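Local atomic coordinates of 2-hydroxyisobutyryl-CoA mutase large subunit (Aquincola tertiaricarbonis, PDB entry 4R3U), a protein that catalyses, together with a small cobalamin-binding subunit, the isomerisation of 2-hydroxyisobutyryl-CoA and (S)-3-hydroxybutyryl-CoA. Residues K325-A330 with E439-G444; A268-A273 with Q456-D461; D211-Y216 with K448-G453. One frame throughout, in Å; residues are numbered along the deposited sequence.

Contact 1 of 3, residues K325-A330 with E439-G444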
# COMPACT_ATOMS: atom_id res chain seq x y z
N LYS A 325 15.63 28.63 -15.62
CA LYS A 325 16.97 28.93 -16.11
C LYS A 325 16.95 29.51 -17.50
O LYS A 325 17.47 30.61 -17.70
CB LYS A 325 17.88 27.68 -16.08
CG LYS A 325 19.36 28.02 -16.34
CD LYS A 325 20.16 26.83 -16.85
CE LYS A 325 21.60 26.98 -16.47
NZ LYS A 325 22.30 25.67 -16.47
N GLU A 326 16.40 28.77 -18.49
CA GLU A 326 16.41 29.16 -19.90
C GLU A 326 15.47 30.26 -20.29
O GLU A 326 15.90 31.18 -21.01
CB GLU A 326 16.29 27.95 -20.84
CG GLU A 326 17.37 26.88 -20.67
CD GLU A 326 18.84 27.20 -20.88
OE1 GLU A 326 19.15 28.04 -21.76
OE2 GLU A 326 19.68 26.55 -20.23
N ARG A 327 14.21 30.21 -19.82
CA ARG A 327 13.21 31.21 -20.17
C ARG A 327 13.23 32.44 -19.26
O ARG A 327 13.00 33.55 -19.74
CB ARG A 327 11.81 30.55 -20.21
CG ARG A 327 10.71 31.45 -20.77
CD ARG A 327 9.35 31.05 -20.24
NE ARG A 327 8.32 31.92 -20.79
CZ ARG A 327 7.47 31.55 -21.74
NH1 ARG A 327 6.58 32.41 -22.21
NH2 ARG A 327 7.43 30.29 -22.15
N PHE A 328 13.45 32.27 -17.96
CA PHE A 328 13.43 33.43 -17.08
C PHE A 328 14.79 34.01 -16.74
O PHE A 328 14.86 35.14 -16.24
CB PHE A 328 12.49 33.22 -15.87
CG PHE A 328 11.05 33.00 -16.30
CD1 PHE A 328 10.34 34.02 -16.94
CD2 PHE A 328 10.42 31.78 -16.10
CE1 PHE A 328 9.01 33.81 -17.35
CE2 PHE A 328 9.09 31.58 -16.50
CZ PHE A 328 8.39 32.59 -17.12
N GLY A 329 15.85 33.27 -17.08
CA GLY A 329 17.22 33.67 -16.83
C GLY A 329 17.59 33.69 -15.36
O GLY A 329 18.39 34.52 -14.93
N ALA A 330 17.03 32.78 -14.58
CA ALA A 330 17.32 32.69 -13.15
C ALA A 330 18.78 32.28 -12.96
O ALA A 330 19.33 31.53 -13.77
CB ALA A 330 16.39 31.67 -12.48
N GLU A 439 2.00 25.41 -27.49
CA GLU A 439 0.68 25.64 -28.08
C GLU A 439 -0.05 26.75 -27.35
O GLU A 439 -0.65 27.60 -27.99
CB GLU A 439 -0.15 24.37 -28.08
CG GLU A 439 -1.25 24.35 -29.13
CD GLU A 439 -2.17 23.14 -29.05
OE1 GLU A 439 -1.66 22.00 -28.96
OE2 GLU A 439 -3.40 23.34 -29.12
N VAL A 440 0.04 26.76 -26.02
CA VAL A 440 -0.57 27.78 -25.16
C VAL A 440 -0.05 29.18 -25.57
O VAL A 440 -0.85 30.11 -25.78
CB VAL A 440 -0.33 27.45 -23.66
CG1 VAL A 440 -0.72 28.61 -22.75
CG2 VAL A 440 -1.07 26.18 -23.25
N GLU A 441 1.27 29.29 -25.77
CA GLU A 441 1.92 30.52 -26.18
C GLU A 441 1.48 30.91 -27.61
O GLU A 441 1.08 32.06 -27.83
CB GLU A 441 3.44 30.34 -26.08
CG GLU A 441 4.23 31.62 -26.25
CD GLU A 441 5.73 31.40 -26.18
OE1 GLU A 441 6.22 31.01 -25.10
OE2 GLU A 441 6.41 31.66 -27.20
N LYS A 442 1.48 29.94 -28.55
CA LYS A 442 1.05 30.11 -29.93
C LYS A 442 -0.41 30.55 -30.01
O LYS A 442 -0.75 31.32 -30.89
CB LYS A 442 1.23 28.80 -30.72
CG LYS A 442 2.64 28.59 -31.24
CD LYS A 442 2.68 28.67 -32.76
CE LYS A 442 4.11 28.60 -33.27
NZ LYS A 442 4.25 27.76 -34.49
N ARG A 443 -1.26 30.04 -29.09
CA ARG A 443 -2.68 30.36 -29.07
C ARG A 443 -3.02 31.68 -28.35
O ARG A 443 -4.20 32.08 -28.31
CB ARG A 443 -3.51 29.17 -28.57
CG ARG A 443 -3.65 28.02 -29.56
CD ARG A 443 -4.47 26.89 -28.91
NE ARG A 443 -4.54 25.68 -29.72
CZ ARG A 443 -5.40 25.49 -30.72
NH1 ARG A 443 -6.27 26.44 -31.05
NH2 ARG A 443 -5.40 24.35 -31.40
N GLY A 444 -2.00 32.36 -27.83
CA GLY A 444 -2.18 33.66 -27.20
C GLY A 444 -2.07 33.76 -25.69
O GLY A 444 -2.46 34.78 -25.10
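R327 and E441 meet in a salt bridge that is the whole of the contact, two long side chains spanning backbones whose nearest CA atoms, R327 and E441, lie 12.8 Å apart. Both are stretched out: R327 runs extended from CG to NE, with CG anti to the backbone N (chi1 -171°), and E441 is extended beyond its CG. A single carboxylate oxygen does the work. E441 OE1 takes R327 NH1 at 3.2 Å and R327 NH2 at 3.3 Å, both weak, strongly bent bonds. The guanidinium and carboxylate planes stand 85° apart, so this is a fork of two nitrogens on one oxygen and not a flat, two-oxygen pairing. Both residues are exposed, and the bridge is probably weakened by water.

A second ion pair lies within 439-444. R443 NE gives a straighter bond to E439 OE2 at 2.7 Å (157°), near the guanidinium plane and on the anti lone pair of that oxygen. G444 follows with positive phi and closes helix 420-442 in a Schellman motif.

Within 325-330, R327 CD lies 3.6 Å above the plane of the F328 ring, offset toward its rim.

The bridge joins the C-terminal ends of helices 306-327 and 420-442 at the surface. R327 and F328 also rest on I276 of helix 264-283, while V440 packs on W454 and F455 of helix 454-472.

Contact 2 of 3, residues A268-A273 with Q456-D461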
# COMPACT_ATOMS: atom_id res chain seq x y z
N ALA A 268 0.19 18.50 -15.22
CA ALA A 268 1.57 18.98 -15.28
C ALA A 268 1.71 20.23 -16.16
O ALA A 268 2.20 21.26 -15.70
CB ALA A 268 2.50 17.86 -15.77
N ALA A 269 1.28 20.13 -17.42
CA ALA A 269 1.39 21.23 -18.39
C ALA A 269 0.58 22.47 -18.08
O ALA A 269 1.10 23.56 -18.24
CB ALA A 269 1.08 20.72 -19.79
N PHE A 270 -0.68 22.32 -17.62
CA PHE A 270 -1.53 23.48 -17.31
C PHE A 270 -1.06 24.24 -16.06
O PHE A 270 -1.21 25.46 -16.00
CB PHE A 270 -3.02 23.11 -17.24
CG PHE A 270 -3.64 22.47 -18.48
CD1 PHE A 270 -2.94 22.43 -19.69
CD2 PHE A 270 -4.92 21.95 -18.45
CE1 PHE A 270 -3.52 21.86 -20.82
CE2 PHE A 270 -5.51 21.43 -19.60
CZ PHE A 270 -4.79 21.37 -20.77
N THR A 271 -0.41 23.53 -15.11
CA THR A 271 0.16 24.12 -13.90
C THR A 271 1.39 24.94 -14.30
O THR A 271 1.55 26.08 -13.82
CB THR A 271 0.48 23.04 -12.85
OG1 THR A 271 -0.69 22.28 -12.62
CG2 THR A 271 0.95 23.64 -11.53
N LEU A 272 2.23 24.38 -15.18
CA LEU A 272 3.39 25.10 -15.70
C LEU A 272 2.98 26.32 -16.53
O LEU A 272 3.61 27.38 -16.40
CB LEU A 272 4.35 24.17 -16.44
CG LEU A 272 5.09 23.18 -15.52
CD1 LEU A 272 6.06 22.34 -16.31
CD2 LEU A 272 5.81 23.89 -14.37
N ALA A 273 1.85 26.23 -17.29
CA ALA A 273 1.30 27.36 -18.07
C ALA A 273 0.95 28.53 -17.13
O ALA A 273 1.26 29.68 -17.43
CB ALA A 273 0.07 26.92 -18.86
N GLN A 456 -10.35 24.11 -19.79
CA GLN A 456 -11.58 23.55 -19.23
C GLN A 456 -12.22 22.54 -20.20
O GLN A 456 -12.71 21.51 -19.75
CB GLN A 456 -12.59 24.67 -18.84
CG GLN A 456 -12.01 25.85 -17.99
CD GLN A 456 -11.38 27.05 -18.74
OE1 GLN A 456 -10.31 26.98 -19.37
NE2 GLN A 456 -11.99 28.24 -18.61
N LYS A 457 -12.19 22.80 -21.52
CA LYS A 457 -12.78 21.89 -22.51
C LYS A 457 -11.94 20.63 -22.63
O LYS A 457 -12.50 19.54 -22.79
CB LYS A 457 -13.01 22.57 -23.87
CG LYS A 457 -14.28 23.41 -23.89
CD LYS A 457 -14.32 24.41 -25.07
CE LYS A 457 -15.51 25.34 -25.02
NZ LYS A 457 -15.39 26.45 -26.01
N GLN A 458 -10.62 20.77 -22.49
CA GLN A 458 -9.72 19.63 -22.55
C GLN A 458 -9.88 18.74 -21.33
O GLN A 458 -9.96 17.51 -21.49
CB GLN A 458 -8.29 20.09 -22.70
CG GLN A 458 -7.86 20.27 -24.15
CD GLN A 458 -6.40 20.60 -24.15
OE1 GLN A 458 -5.52 19.73 -24.06
NE2 GLN A 458 -6.15 21.89 -24.08
N ILE A 459 -9.99 19.35 -20.13
CA ILE A 459 -10.21 18.66 -18.86
C ILE A 459 -11.55 17.87 -18.95
O ILE A 459 -11.57 16.67 -18.67
CB ILE A 459 -10.23 19.68 -17.68
CG1 ILE A 459 -8.86 20.37 -17.52
CG2 ILE A 459 -10.61 18.98 -16.39
CD1 ILE A 459 -8.83 21.67 -16.61
N ALA A 460 -12.62 18.55 -19.41
CA ALA A 460 -13.97 17.99 -19.55
C ALA A 460 -14.04 16.78 -20.48
O ALA A 460 -14.83 15.86 -20.25
CB ALA A 460 -14.95 19.06 -19.99
N ASP A 461 -13.21 16.77 -21.52
CA ASP A 461 -13.13 15.66 -22.46
C ASP A 461 -12.51 14.45 -21.79
O ASP A 461 -13.00 13.34 -21.98
CB ASP A 461 -12.30 16.06 -23.70
CG ASP A 461 -12.99 17.01 -24.64
OD1 ASP A 461 -14.20 17.30 -24.40
OD2 ASP A 461 -12.35 17.46 -25.61
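F270 turns its CG beside the backbone N, anti to the carbonyl carbon (chi1 -58°), and this sends its ring out from helix 264-283 to the side chains of Q458 and I459. Q458 answers with a chain extended beyond CG (chi2 -175°), which carries its amide to the far end of the ring. CZ of F270 lies close to both ends of that amide, Q458 NE2 at 3.6 Å and Q458 OE1 at 3.7 Å. The oxygen lies at the ring edge, in its plane, whereas the nitrogen approaches obliquely; the two planes are 76° apart. On the neighbouring ring atom, F270 CE2 meets I459 CG1 at 4.1 Å, an apolar contact at the edge near the ring plane, the two side chains running antiparallel alongside one another. With an alanine here in place of F270, a gap is likely to open between the helices, and I459 and the Q458 amide would lose the ring they pack against.

F270 also makes an edge-to-face pair with F455 and touches I436 of helix 420-442. The ring is buried between helices 264-283, 420-442 and 454-472, with I257 of helix 255-259 alongside, bearing on both F270 and I459.

Contact 3 of 3, residues D211-Y216 with K448-G453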
# COMPACT_ATOMS: atom_id res chain seq x y z
N ASP A 211 -3.34 30.57 -5.81
CA ASP A 211 -3.40 30.35 -7.27
C ASP A 211 -4.81 30.48 -7.81
O ASP A 211 -5.61 29.56 -7.70
CB ASP A 211 -2.79 28.98 -7.67
CG ASP A 211 -2.73 28.67 -9.16
OD1 ASP A 211 -3.25 29.48 -9.97
OD2 ASP A 211 -2.20 27.60 -9.50
N ILE A 212 -5.08 31.62 -8.44
CA ILE A 212 -6.39 31.92 -9.02
C ILE A 212 -6.60 31.37 -10.44
O ILE A 212 -7.71 31.04 -10.81
CB ILE A 212 -6.75 33.42 -8.87
CG1 ILE A 212 -8.26 33.65 -8.89
CG2 ILE A 212 -5.99 34.31 -9.88
CD1 ILE A 212 -8.97 33.31 -7.62
N LEU A 213 -5.53 31.24 -11.21
CA LEU A 213 -5.64 30.72 -12.58
C LEU A 213 -6.26 29.32 -12.62
O LEU A 213 -7.16 29.06 -13.43
CB LEU A 213 -4.30 30.85 -13.34
CG LEU A 213 -3.74 32.33 -13.48
CD1 LEU A 213 -2.34 32.36 -14.02
CD2 LEU A 213 -4.63 33.21 -14.31
N LYS A 214 -5.90 28.48 -11.64
CA LYS A 214 -6.43 27.13 -11.54
C LYS A 214 -7.87 27.12 -11.05
O LYS A 214 -8.55 26.11 -11.21
CB LYS A 214 -5.49 26.25 -10.68
CG LYS A 214 -5.42 26.59 -9.21
CD LYS A 214 -6.36 25.78 -8.35
CE LYS A 214 -6.00 25.96 -6.89
NZ LYS A 214 -6.38 27.31 -6.34
N GLU A 215 -8.33 28.23 -10.44
CA GLU A 215 -9.71 28.40 -9.96
C GLU A 215 -10.63 28.60 -11.16
O GLU A 215 -11.68 27.96 -11.23
CB GLU A 215 -9.81 29.60 -9.00
CG GLU A 215 -9.15 29.34 -7.63
CD GLU A 215 -9.70 28.14 -6.88
OE1 GLU A 215 -10.90 27.86 -7.03
OE2 GLU A 215 -8.91 27.43 -6.23
N TYR A 216 -10.20 29.41 -12.15
CA TYR A 216 -10.97 29.62 -13.38
C TYR A 216 -11.00 28.33 -14.21
O TYR A 216 -12.02 27.97 -14.79
CB TYR A 216 -10.41 30.79 -14.21
CG TYR A 216 -10.48 32.12 -13.48
CD1 TYR A 216 -11.71 32.73 -13.23
CD2 TYR A 216 -9.33 32.78 -13.07
CE1 TYR A 216 -11.78 33.94 -12.54
CE2 TYR A 216 -9.39 33.99 -12.39
CZ TYR A 216 -10.62 34.57 -12.11
OH TYR A 216 -10.69 35.76 -11.43
N LYS A 448 -6.02 34.32 -22.14
CA LYS A 448 -6.86 34.27 -23.34
C LYS A 448 -7.53 32.90 -23.53
O LYS A 448 -8.73 32.85 -23.81
CB LYS A 448 -6.08 34.66 -24.61
CG LYS A 448 -5.45 36.06 -24.57
CD LYS A 448 -6.41 37.29 -24.34
CE LYS A 448 -6.31 37.94 -22.95
NZ LYS A 448 -4.91 38.18 -22.44
N LEU A 449 -6.77 31.81 -23.30
CA LEU A 449 -7.24 30.43 -23.40
C LEU A 449 -8.21 30.09 -22.29
O LEU A 449 -9.11 29.28 -22.52
CB LEU A 449 -6.05 29.45 -23.45
CG LEU A 449 -5.51 29.02 -24.82
CD1 LEU A 449 -5.56 30.14 -25.83
CD2 LEU A 449 -4.10 28.50 -24.71
N ILE A 450 -8.05 30.71 -21.10
CA ILE A 450 -8.97 30.57 -19.96
C ILE A 450 -10.26 31.28 -20.36
O ILE A 450 -11.34 30.71 -20.20
CB ILE A 450 -8.36 31.13 -18.63
CG1 ILE A 450 -7.30 30.16 -18.04
CG2 ILE A 450 -9.45 31.44 -17.60
CD1 ILE A 450 -6.50 30.69 -16.80
N GLU A 451 -10.14 32.48 -20.98
CA GLU A 451 -11.29 33.24 -21.48
C GLU A 451 -12.02 32.49 -22.63
O GLU A 451 -13.23 32.65 -22.78
CB GLU A 451 -10.86 34.64 -21.93
CG GLU A 451 -10.51 35.58 -20.79
CD GLU A 451 -9.82 36.88 -21.17
OE1 GLU A 451 -9.51 37.08 -22.37
OE2 GLU A 451 -9.56 37.69 -20.25
N GLN A 452 -11.29 31.69 -23.43
CA GLN A 452 -11.86 30.90 -24.54
C GLN A 452 -12.41 29.53 -24.00
O GLN A 452 -13.04 28.79 -24.76
CB GLN A 452 -10.80 30.63 -25.64
CG GLN A 452 -10.37 31.85 -26.48
CD GLN A 452 -9.12 31.59 -27.34
OE1 GLN A 452 -8.83 30.46 -27.76
NE2 GLN A 452 -8.35 32.64 -27.64
N GLY A 453 -12.11 29.21 -22.74
CA GLY A 453 -12.48 27.96 -22.08
C GLY A 453 -11.76 26.74 -22.62
O GLY A 453 -12.28 25.62 -22.51
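I450 packs its two branches, the CG2 methyl against Y216 and the CG1-CD1 arm against L213, and the contact across the segments is apolar. Its CG2 lies 3.6 Å from Y216 CB, so it is the root of the tyrosine that is touched, while the ring itself points off elsewhere. The other branch, with CG1 anti to the carbonyl carbon (chi1 -75°), puts CD1 of I450 at 4.0 Å from L213 CD2 and 3.8 Å from L213 O. The side chains of L213 and I450 lie nearly perpendicular. With the CA atoms of Y216 and I450 6.9 Å apart, the two short helices come close together.

Helix 213-219 follows strand 206-208 of the TIM barrel, and helix 446-451, which comes after the last strand of the barrel sheet in the chain (375-377), packs against it. Helix 446-451 ends in a Schellman motif at G453, whose positive phi favours glycine; the same residue is the N-cap of helix 454-472.

Polar bonds fix the start of helix 213-219 instead of bridging the contact. D211 OD1 accepts from K214 N at 3.3 Å, a capping bond that meets the oxygen from above the carboxylate plane. K214 folds back, its NZ reaching D211 O at 2.7 Å in the carbonyl plane and pairing with E215 OE2 in a salt bridge. These buried charges have further mates: K214 NZ also bonds N180, D211 bonds Y278 and S253, and E215 bonds Q219. The hydroxyl of Y216 is held by Y224 O and S229, and its ring meets Y222 at a small interplanar angle and Y567 edge-to-face. I226 of helix 226-243 touches both Y216 and I450.

Contacts 2 and 3 are neighbours, their centres about 10 Å apart, and the consecutive helices 446-451 and 454-472 join them: Q456 NE2 of contact 2 probably donates to I450 O of contact 3 at 3.0 Å. Contact 1 lies farther out, its centre about 16 Å from that of contact 2 and about 17 Å from that of contact 3; it touches the latter where V440 CA meets L449 CD2 at 3.6 Å. Contact 2 lies nearest the cofactor. The I459 side chain is about 7 Å from the bound cobalamin and about 8 Å from that of the substrate-binding H256, the side chain of Y216 is about 11 Å from the cobalamin, and contact 1 is remote from the annotated sites.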